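Local coordinates for type III secretion system effector protein ExoU (Pseudomonas fluorescens, PDB 4QMK), which is a type III secretion effector, probably a patatin-like phospholipase that reaches the plasma membrane by binding phosphatidylinositol 4,5-bisphosphate, at residues Gln182-Ser192 and Met268-Ile276; Ser192-Ile200 and Ala216-Ala225. All blocks are in the same frame, centred on the assembly; numbering follows the deposited sequence.

Contact 1 (Gln182-Ser192 and Met268-Ile276)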
loop_
_atom_site.group_PDB
_atom_site.type_symbol
_atom_site.label_atom_id
_atom_site.label_comp_id
_atom_site.label_asym_id
_atom_site.label_seq_id
_atom_site.Cartn_x
_atom_site.Cartn_y
_atom_site.Cartn_z
ATOM N N GLN A 182 -14.267 -0.561 -20.351
ATOM C CA GLN A 182 -14.466 -1.488 -19.228
ATOM C C GLN A 182 -15.924 -1.401 -18.789
ATOM O O GLN A 182 -16.215 -1.107 -17.649
ATOM C CB GLN A 182 -13.547 -1.099 -18.082
ATOM C CG GLN A 182 -12.065 -1.178 -18.424
ATOM C CD GLN A 182 -11.508 -2.606 -18.398
ATOM O OE1 GLN A 182 -12.213 -3.558 -18.050
ATOM N NE2 GLN A 182 -10.221 -2.752 -18.748
ATOM N N PRO A 183 -16.855 -1.649 -19.706
ATOM C CA PRO A 183 -18.277 -1.475 -19.418
ATOM C C PRO A 183 -18.753 -1.927 -18.036
ATOM O O PRO A 183 -19.431 -1.179 -17.325
ATOM C CB PRO A 183 -18.951 -2.312 -20.521
ATOM C CG PRO A 183 -17.836 -2.992 -21.266
ATOM C CD PRO A 183 -16.660 -2.114 -21.082
ATOM N N LEU A 184 -18.390 -3.139 -17.667
ATOM C CA LEU A 184 -18.882 -3.742 -16.448
ATOM C C LEU A 184 -18.366 -3.045 -15.208
ATOM O O LEU A 184 -19.108 -2.679 -14.326
ATOM C CB LEU A 184 -18.454 -5.199 -16.414
ATOM C CG LEU A 184 -19.088 -6.055 -15.300
ATOM C CD1 LEU A 184 -20.581 -6.206 -15.514
ATOM C CD2 LEU A 184 -18.399 -7.420 -15.237
ATOM N N GLU A 185 -17.072 -2.867 -15.156
ATOM C CA GLU A 185 -16.433 -2.250 -14.045
ATOM C C GLU A 185 -16.917 -0.805 -13.810
ATOM O O GLU A 185 -17.005 -0.335 -12.656
ATOM C CB GLU A 185 -14.939 -2.354 -14.381
ATOM C CG GLU A 185 -13.941 -1.801 -13.420
ATOM C CD GLU A 185 -12.508 -1.882 -13.956
ATOM O OE1 GLU A 185 -12.311 -2.413 -15.071
ATOM O OE2 GLU A 185 -11.563 -1.415 -13.262
ATOM N N ASP A 186 -17.275 -0.121 -14.896
ATOM C CA ASP A 186 -17.774 1.253 -14.845
ATOM C C ASP A 186 -19.205 1.287 -14.303
ATOM O O ASP A 186 -19.515 2.025 -13.350
ATOM C CB ASP A 186 -17.783 1.873 -16.239
ATOM C CG ASP A 186 -16.388 1.958 -16.872
ATOM O OD1 ASP A 186 -15.354 1.781 -16.158
ATOM O OD2 ASP A 186 -16.350 2.221 -18.109
ATOM N N LEU A 187 -20.081 0.497 -14.923
ATOM C CA LEU A 187 -21.437 0.362 -14.445
ATOM C C LEU A 187 -21.431 0.116 -12.931
ATOM O O LEU A 187 -22.061 0.844 -12.173
ATOM C CB LEU A 187 -22.106 -0.790 -15.142
ATOM C CG LEU A 187 -23.423 -1.172 -14.446
ATOM C CD1 LEU A 187 -24.616 -0.813 -15.322
ATOM C CD2 LEU A 187 -23.508 -2.658 -14.094
ATOM N N ILE A 188 -20.703 -0.909 -12.500
ATOM C CA ILE A 188 -20.609 -1.219 -11.091
ATOM C C ILE A 188 -20.110 -0.001 -10.319
ATOM O O ILE A 188 -20.694 0.382 -9.306
ATOM C CB ILE A 188 -19.664 -2.423 -10.819
ATOM C CG1 ILE A 188 -20.217 -3.686 -11.472
ATOM C CG2 ILE A 188 -19.516 -2.728 -9.322
ATOM C CD1 ILE A 188 -19.332 -4.906 -11.254
ATOM N N ARG A 189 -19.029 0.601 -10.785
ATOM C CA ARG A 189 -18.448 1.720 -10.064
ATOM C C ARG A 189 -19.381 2.928 -9.962
ATOM O O ARG A 189 -19.431 3.575 -8.909
ATOM C CB ARG A 189 -17.125 2.126 -10.684
ATOM C CG ARG A 189 -16.534 3.392 -10.081
ATOM C CD ARG A 189 -15.090 3.665 -10.470
ATOM N NE ARG A 189 -14.313 2.441 -10.540
ATOM C CZ ARG A 189 -14.099 1.755 -11.661
ATOM N NH1 ARG A 189 -14.562 2.191 -12.842
ATOM N NH2 ARG A 189 -13.393 0.631 -11.599
ATOM N N ASN A 190 -20.124 3.225 -11.031
ATOM C CA ASN A 190 -21.076 4.336 -10.999
ATOM C C ASN A 190 -22.209 4.040 -10.032
ATOM O O ASN A 190 -22.542 4.868 -9.173
ATOM C CB ASN A 190 -21.653 4.650 -12.391
ATOM C CG ASN A 190 -20.596 5.149 -13.360
ATOM O OD1 ASN A 190 -19.629 5.804 -12.962
ATOM N ND2 ASN A 190 -20.780 4.856 -14.648
ATOM N N GLU A 191 -22.791 2.865 -10.171
ATOM C CA GLU A 191 -23.933 2.476 -9.362
ATOM C C GLU A 191 -23.606 2.403 -7.867
ATOM O O GLU A 191 -24.420 2.836 -7.034
ATOM C CB GLU A 191 -24.510 1.167 -9.875
ATOM C CG GLU A 191 -25.066 1.278 -11.281
ATOM C CD GLU A 191 -26.293 2.163 -11.341
ATOM O OE1 GLU A 191 -27.165 2.033 -10.443
ATOM O OE2 GLU A 191 -26.358 3.008 -12.283
ATOM N N SER A 192 -22.426 1.898 -7.509
ATOM C CA SER A 192 -22.039 1.849 -6.084
ATOM C C SER A 192 -21.817 3.257 -5.516
ATOM O O SER A 192 -22.279 3.578 -4.416
ATOM C CB SER A 192 -20.816 0.958 -5.863
ATOM O OG SER A 192 -19.795 1.220 -6.805
ATOM N N MET A 268 -8.209 -1.440 -2.763
ATOM C CA MET A 268 -8.563 -1.806 -4.110
ATOM C C MET A 268 -9.976 -1.450 -4.460
ATOM O O MET A 268 -10.866 -1.595 -3.642
ATOM C CB MET A 268 -8.428 -3.297 -4.331
ATOM C CG MET A 268 -8.410 -3.581 -5.816
ATOM S SD MET A 268 -8.416 -5.283 -6.100
ATOM C CE MET A 268 -7.990 -5.347 -7.841
ATOM N N ASP A 269 -10.161 -1.043 -5.710
ATOM C CA ASP A 269 -11.430 -0.678 -6.259
ATOM C C ASP A 269 -12.254 -1.920 -6.352
ATOM O O ASP A 269 -11.764 -2.960 -6.823
ATOM C CB ASP A 269 -11.211 -0.104 -7.662
ATOM C CG ASP A 269 -12.477 0.414 -8.277
ATOM O OD1 ASP A 269 -12.873 1.552 -7.964
ATOM O OD2 ASP A 269 -13.081 -0.305 -9.095
ATOM N N ILE A 270 -13.503 -1.844 -5.909
ATOM C CA ILE A 270 -14.361 -3.035 -5.891
ATOM C C ILE A 270 -14.801 -3.478 -7.265
ATOM O O ILE A 270 -14.995 -4.673 -7.508
ATOM C CB ILE A 270 -15.549 -2.893 -4.933
ATOM C CG1 ILE A 270 -16.531 -1.824 -5.374
ATOM C CG2 ILE A 270 -15.043 -2.495 -3.540
ATOM C CD1 ILE A 270 -17.705 -1.677 -4.413
ATOM N N GLY A 271 -14.945 -2.524 -8.178
ATOM C CA GLY A 271 -15.375 -2.829 -9.543
ATOM C C GLY A 271 -14.350 -3.670 -10.247
ATOM O O GLY A 271 -14.665 -4.711 -10.841
ATOM N N ARG A 272 -13.115 -3.229 -10.128
ATOM C CA ARG A 272 -11.983 -3.922 -10.710
ATOM C C ARG A 272 -11.887 -5.336 -10.093
ATOM O O ARG A 272 -11.671 -6.313 -10.824
ATOM C CB ARG A 272 -10.727 -3.056 -10.501
ATOM C CG ARG A 272 -9.383 -3.575 -11.010
ATOM C CD ARG A 272 -9.423 -4.207 -12.390
ATOM N NE ARG A 272 -9.720 -3.253 -13.444
ATOM C CZ ARG A 272 -8.823 -2.553 -14.129
ATOM N NH1 ARG A 272 -7.527 -2.654 -13.900
ATOM N NH2 ARG A 272 -9.257 -1.732 -15.059
ATOM N N ALA A 273 -12.100 -5.450 -8.769
ATOM C CA ALA A 273 -12.049 -6.727 -8.071
ATOM C C ALA A 273 -13.054 -7.691 -8.626
ATOM O O ALA A 273 -12.778 -8.899 -8.738
ATOM C CB ALA A 273 -12.364 -6.538 -6.602
ATOM N N ALA A 274 -14.250 -7.164 -8.883
ATOM C CA ALA A 274 -15.366 -7.949 -9.386
ATOM C C ALA A 274 -15.140 -8.384 -10.824
ATOM O O ALA A 274 -15.559 -9.469 -11.224
ATOM C CB ALA A 274 -16.652 -7.132 -9.309
ATOM N N LEU A 275 -14.509 -7.529 -11.616
ATOM C CA LEU A 275 -14.218 -7.878 -12.975
ATOM C C LEU A 275 -13.241 -9.052 -12.981
ATOM O O LEU A 275 -13.405 -10.006 -13.758
ATOM C CB LEU A 275 -13.601 -6.688 -13.700
ATOM C CG LEU A 275 -13.041 -6.940 -15.107
ATOM C CD1 LEU A 275 -14.177 -7.110 -16.112
ATOM C CD2 LEU A 275 -12.193 -5.737 -15.503
ATOM N N ILE A 276 -12.203 -8.939 -12.141
ATOM C CA ILE A 276 -11.136 -9.941 -12.061
ATOM C C ILE A 276 -11.780 -11.241 -11.638
ATOM O O ILE A 276 -11.550 -12.318 -12.210
ATOM C CB ILE A 276 -10.113 -9.617 -10.949
ATOM C CG1 ILE A 276 -9.581 -8.188 -11.058
ATOM C CG2 ILE A 276 -8.994 -10.669 -10.918
ATOM C CD1 ILE A 276 -8.274 -8.033 -11.729
#
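Glu-185 and Arg-189 reach helix 270-276 with CG turned anti to the backbone N (chi1 -180° in Glu-185); Glu-185 then stays extended, whereas Arg-189 bends at chi3 and brings its guanidinium side-on to Asp-269. Its NE donates to OD1 of Asp-269 at 3.1 Å along an almost straight N-H line, and its NH2 meets Asp-269 OD2 at 2.7 Å, coming from above the carboxylate plane. The same OD2 offers its anti lone pair to the backbone N of Arg-272 at 3.1 Å, so Asp-269 is both N-cap and salt-bridge partner. Aspartate suits both tasks, since its short side chain sets OD2 at the N-H groups of the first turn while its charge holds the arginine.

Arg-272, bent at chi2 and chi3, turns to the Glu-185 carboxylate with the two planes 69° apart. NH2 of Arg-272 takes the syn lone pair of Glu-185 OE1 at 3.1 Å, while the bond from NE to OE2 is weak. Arg-189 NH2 also bonds Glu-185 OE2, at 3.2 Å, which links the two ion pairs and would be expected to favour charged carboxylates in this largely buried network. Arg-272 NH1 donates outside the pair, to the carbonyl of Leu-174.

Beneath the charges the helices come close because Gly-271 has no side chain: its CA lies 4.7 Å from that of Glu-185, and Ile-188 CG2 packs over it. Ile-188 CD1 touches the small Ala-274 CB at 4.0 Å, and Leu-275 puts CD1 toward Leu-184 and CD2 against the carboxylate of Glu-185. Leu-184 and Ile-188 also pack on helix 107-114, through Ile-108. This is an obliquely crossing, roughly antiparallel helix pair (141° between the two directions) with a glycine at its closest approach, bordered by a salt-bridge network, within the patatin-like phospholipase region.

Contact 2 (Ser192-Ile200 and Ala216-Ala225)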
loop_
_atom_site.group_PDB
_atom_site.type_symbol
_atom_site.label_atom_id
_atom_site.label_comp_id
_atom_site.label_asym_id
_atom_site.label_seq_id
_atom_site.Cartn_x
_atom_site.Cartn_y
_atom_site.Cartn_z
ATOM N N SER A 192 -22.426 1.898 -7.509
ATOM C CA SER A 192 -22.039 1.849 -6.084
ATOM C C SER A 192 -21.817 3.257 -5.516
ATOM O O SER A 192 -22.279 3.578 -4.416
ATOM C CB SER A 192 -20.816 0.958 -5.863
ATOM O OG SER A 192 -19.795 1.220 -6.805
ATOM N N ARG A 193 -21.139 4.100 -6.292
ATOM C CA ARG A 193 -20.923 5.535 -5.939
ATOM C C ARG A 193 -22.266 6.228 -5.639
ATOM O O ARG A 193 -22.466 6.775 -4.535
ATOM C CB ARG A 193 -20.218 6.283 -7.091
ATOM C CG ARG A 193 -19.417 7.514 -6.684
ATOM C CD ARG A 193 -19.046 8.461 -7.838
ATOM N NE ARG A 193 -18.944 7.814 -9.139
ATOM C CZ ARG A 193 -17.878 7.176 -9.630
ATOM N NH1 ARG A 193 -17.957 6.634 -10.841
ATOM N NH2 ARG A 193 -16.740 7.065 -8.946
ATOM N N GLN A 194 -23.177 6.205 -6.623
ATOM C CA GLN A 194 -24.467 6.866 -6.493
ATOM C C GLN A 194 -25.151 6.383 -5.235
ATOM O O GLN A 194 -25.436 7.178 -4.333
ATOM C CB GLN A 194 -25.266 6.637 -7.764
ATOM C CG GLN A 194 -26.779 6.666 -7.696
ATOM C CD GLN A 194 -27.377 6.570 -9.098
ATOM O OE1 GLN A 194 -26.728 6.091 -10.044
ATOM N NE2 GLN A 194 -28.607 7.043 -9.245
ATOM N N SER A 195 -25.295 5.064 -5.133
ATOM C CA SER A 195 -25.908 4.421 -3.962
ATOM C C SER A 195 -25.275 4.854 -2.665
ATOM O O SER A 195 -25.977 5.255 -1.750
ATOM C CB SER A 195 -25.797 2.923 -4.088
ATOM O OG SER A 195 -26.140 2.312 -2.874
ATOM N N ILE A 196 -23.950 4.817 -2.601
ATOM C CA ILE A 196 -23.234 5.209 -1.388
ATOM C C ILE A 196 -23.436 6.674 -1.028
ATOM O O ILE A 196 -23.708 7.021 0.124
ATOM C CB ILE A 196 -21.737 4.965 -1.531
ATOM C CG1 ILE A 196 -21.431 3.490 -1.369
ATOM C CG2 ILE A 196 -20.960 5.732 -0.479
ATOM C CD1 ILE A 196 -20.008 3.118 -1.719
ATOM N N LEU A 197 -23.304 7.553 -2.015
ATOM C CA LEU A 197 -23.490 8.982 -1.762
ATOM C C LEU A 197 -24.877 9.257 -1.199
ATOM O O LEU A 197 -25.012 9.952 -0.185
ATOM C CB LEU A 197 -23.240 9.802 -3.023
ATOM C CG LEU A 197 -21.772 9.822 -3.442
ATOM C CD1 LEU A 197 -21.551 10.636 -4.703
ATOM C CD2 LEU A 197 -20.863 10.333 -2.347
ATOM N N ALA A 198 -25.897 8.713 -1.857
ATOM C CA ALA A 198 -27.266 8.862 -1.399
ATOM C C ALA A 198 -27.329 8.478 0.082
ATOM O O ALA A 198 -27.817 9.238 0.907
ATOM C CB ALA A 198 -28.203 7.991 -2.231
ATOM N N HIS A 199 -26.802 7.310 0.424
ATOM C CA HIS A 199 -26.851 6.859 1.812
ATOM C C HIS A 199 -26.105 7.811 2.721
ATOM O O HIS A 199 -26.614 8.200 3.750
ATOM C CB HIS A 199 -26.338 5.416 1.974
ATOM C CG HIS A 199 -27.307 4.372 1.497
ATOM N ND1 HIS A 199 -28.329 3.889 2.282
ATOM C CD2 HIS A 199 -27.419 3.726 0.309
ATOM C CE1 HIS A 199 -29.036 3.000 1.603
ATOM N NE2 HIS A 199 -28.506 2.886 0.398
ATOM N N ILE A 200 -24.907 8.214 2.332
ATOM C CA ILE A 200 -24.157 9.163 3.150
ATOM C C ILE A 200 -25.001 10.406 3.382
ATOM O O ILE A 200 -25.082 10.882 4.523
ATOM C CB ILE A 200 -22.811 9.545 2.518
ATOM C CG1 ILE A 200 -21.892 8.327 2.523
ATOM C CG2 ILE A 200 -22.140 10.670 3.294
ATOM C CD1 ILE A 200 -20.581 8.522 1.780
ATOM N N ALA A 216 -16.861 10.545 1.067
ATOM C CA ALA A 216 -17.832 11.274 0.244
ATOM C C ALA A 216 -17.174 12.209 -0.749
ATOM O O ALA A 216 -17.590 12.296 -1.917
ATOM C CB ALA A 216 -18.768 12.060 1.135
ATOM N N GLU A 217 -16.145 12.908 -0.293
ATOM C CA GLU A 217 -15.432 13.844 -1.161
ATOM C C GLU A 217 -14.721 13.094 -2.262
ATOM O O GLU A 217 -14.901 13.374 -3.447
ATOM C CB GLU A 217 -14.416 14.668 -0.356
ATOM C CG GLU A 217 -15.044 15.624 0.649
ATOM C CD GLU A 217 -15.900 16.702 -0.008
ATOM O OE1 GLU A 217 -15.832 16.866 -1.249
ATOM O OE2 GLU A 217 -16.638 17.399 0.720
ATOM N N ARG A 218 -13.925 12.119 -1.843
ATOM C CA ARG A 218 -13.148 11.304 -2.758
ATOM C C ARG A 218 -14.034 10.707 -3.846
ATOM O O ARG A 218 -13.646 10.656 -5.005
ATOM C CB ARG A 218 -12.398 10.213 -1.988
ATOM C CG ARG A 218 -11.184 9.682 -2.736
ATOM C CD ARG A 218 -10.426 8.607 -1.956
ATOM N NE ARG A 218 -11.272 7.433 -1.675
ATOM C CZ ARG A 218 -11.647 6.528 -2.582
ATOM N NH1 ARG A 218 -11.278 6.633 -3.859
ATOM N NH2 ARG A 218 -12.421 5.525 -2.216
ATOM N N LEU A 219 -15.234 10.291 -3.476
ATOM C CA LEU A 219 -16.150 9.672 -4.433
ATOM C C LEU A 219 -16.819 10.667 -5.382
ATOM O O LEU A 219 -17.013 10.370 -6.557
ATOM C CB LEU A 219 -17.205 8.851 -3.692
ATOM C CG LEU A 219 -16.666 7.604 -2.958
ATOM C CD1 LEU A 219 -17.748 6.970 -2.105
ATOM C CD2 LEU A 219 -16.092 6.591 -3.923
ATOM N N SER A 220 -17.151 11.851 -4.854
ATOM C CA SER A 220 -17.788 12.921 -5.638
ATOM C C SER A 220 -16.949 13.257 -6.846
ATOM O O SER A 220 -17.454 13.265 -7.970
ATOM C CB SER A 220 -17.985 14.164 -4.799
ATOM O OG SER A 220 -18.779 13.859 -3.685
ATOM N N ALA A 221 -15.668 13.519 -6.615
ATOM C CA ALA A 221 -14.730 13.797 -7.697
ATOM C C ALA A 221 -14.896 12.778 -8.823
ATOM O O ALA A 221 -15.101 13.128 -9.993
ATOM C CB ALA A 221 -13.308 13.759 -7.175
ATOM N N GLY A 222 -14.864 11.512 -8.454
ATOM C CA GLY A 222 -14.961 10.451 -9.438
ATOM C C GLY A 222 -14.208 9.196 -9.067
ATOM O O GLY A 222 -14.043 8.333 -9.913
ATOM N N GLY A 223 -13.740 9.101 -7.815
ATOM C CA GLY A 223 -13.047 7.911 -7.317
ATOM C C GLY A 223 -14.039 6.803 -7.009
ATOM O O GLY A 223 -15.186 7.055 -6.677
ATOM N N GLY A 224 -13.620 5.567 -7.164
ATOM C CA GLY A 224 -14.509 4.435 -6.919
ATOM C C GLY A 224 -14.396 3.985 -5.489
ATOM O O GLY A 224 -13.414 4.279 -4.824
ATOM N N ALA A 225 -15.402 3.280 -4.998
ATOM C CA ALA A 225 -15.330 2.741 -3.643
ATOM C C ALA A 225 -14.310 1.589 -3.541
ATOM O O ALA A 225 -14.169 0.776 -4.470
ATOM C CB ALA A 225 -16.691 2.244 -3.203
HETATM O O HOH W 1 -17.463 2.962 -6.549
#
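Arg-193 and Leu-219 meet where the aliphatic part of the arginine slides past the leucine in the opposite direction, CG of Arg-193 standing 4.0 Å from CB of Leu-219. Beside them Ile-196 sends its two branches to different partners. CG2 reaches Leu-219 CD1 at 3.8 Å, the side chains crossing at about a right angle, and CD1 touches Ala-225 CB at 3.7 Å. Next along the helix, Leu-197 lays CD2 against Ala-216 and Leu-219 CB, and a turn beyond Ile-196, Ile-200 CD1 rests on Ala-216 CB at 4.0 Å. A small alanine accepts both larger chains, while the branched residues supply the breadth needed to bridge axes 10.3 Å apart.

The polar end of Arg-193 lies beyond this apolar strip. With CG anti to the backbone N (chi1 -155°) and a bend at chi3, the chain runs alongside Leu-219 and delivers NH2 to the turn that follows the helix. There Gly-223 O lies near the guanidinium plane, 2.8 Å from Arg-193 NH2, in a weak bond, while NH1 is held by Asn-190 OD1 on the arginine's own helix. A water joins the segments too, donating to Ser-192 OG and accepting from Ala-225 N at 2.6 Å.

Farther out, Gly-222, the first residue past the helix, has positive phi at backbone angles that call for glycine. Arg-218 NH2 donates to Gly-224 O, nearly in its own guanidinium plane, and also forms a salt bridge to Asp-229; it thus ties the glycine turn back to its helix. Glu-217, on the far side, bonds Ser-496 of the second subunit. The pair is an obliquely packed antiparallel helical hairpin in the patatin-like phospholipase region, its second helix closed by a glycine-rich turn.

Overall arrangement
From the N terminus, helix 183-201 supplies the first segment of both contacts, its early turns serving contact 1 and its later turns contact 2, with Ser-192 common to the two. The chain then turns back through helix 210-221, and contact 2 closes a short loop with only 15 residues between its segments. It continues through helix 227-236 and strands 242-251 and 254-260 before helix 270-278 returns to close the wider loop of contact 1, which encloses the shorter one. The second segments also meet: Ile-270 N lies 3.1 Å from Ala-225 O, probably hydrogen-bonded. Helix 183-201 is thereby joined to its hairpin partner, helix 210-221, and to the helix that follows edge strand 254-260.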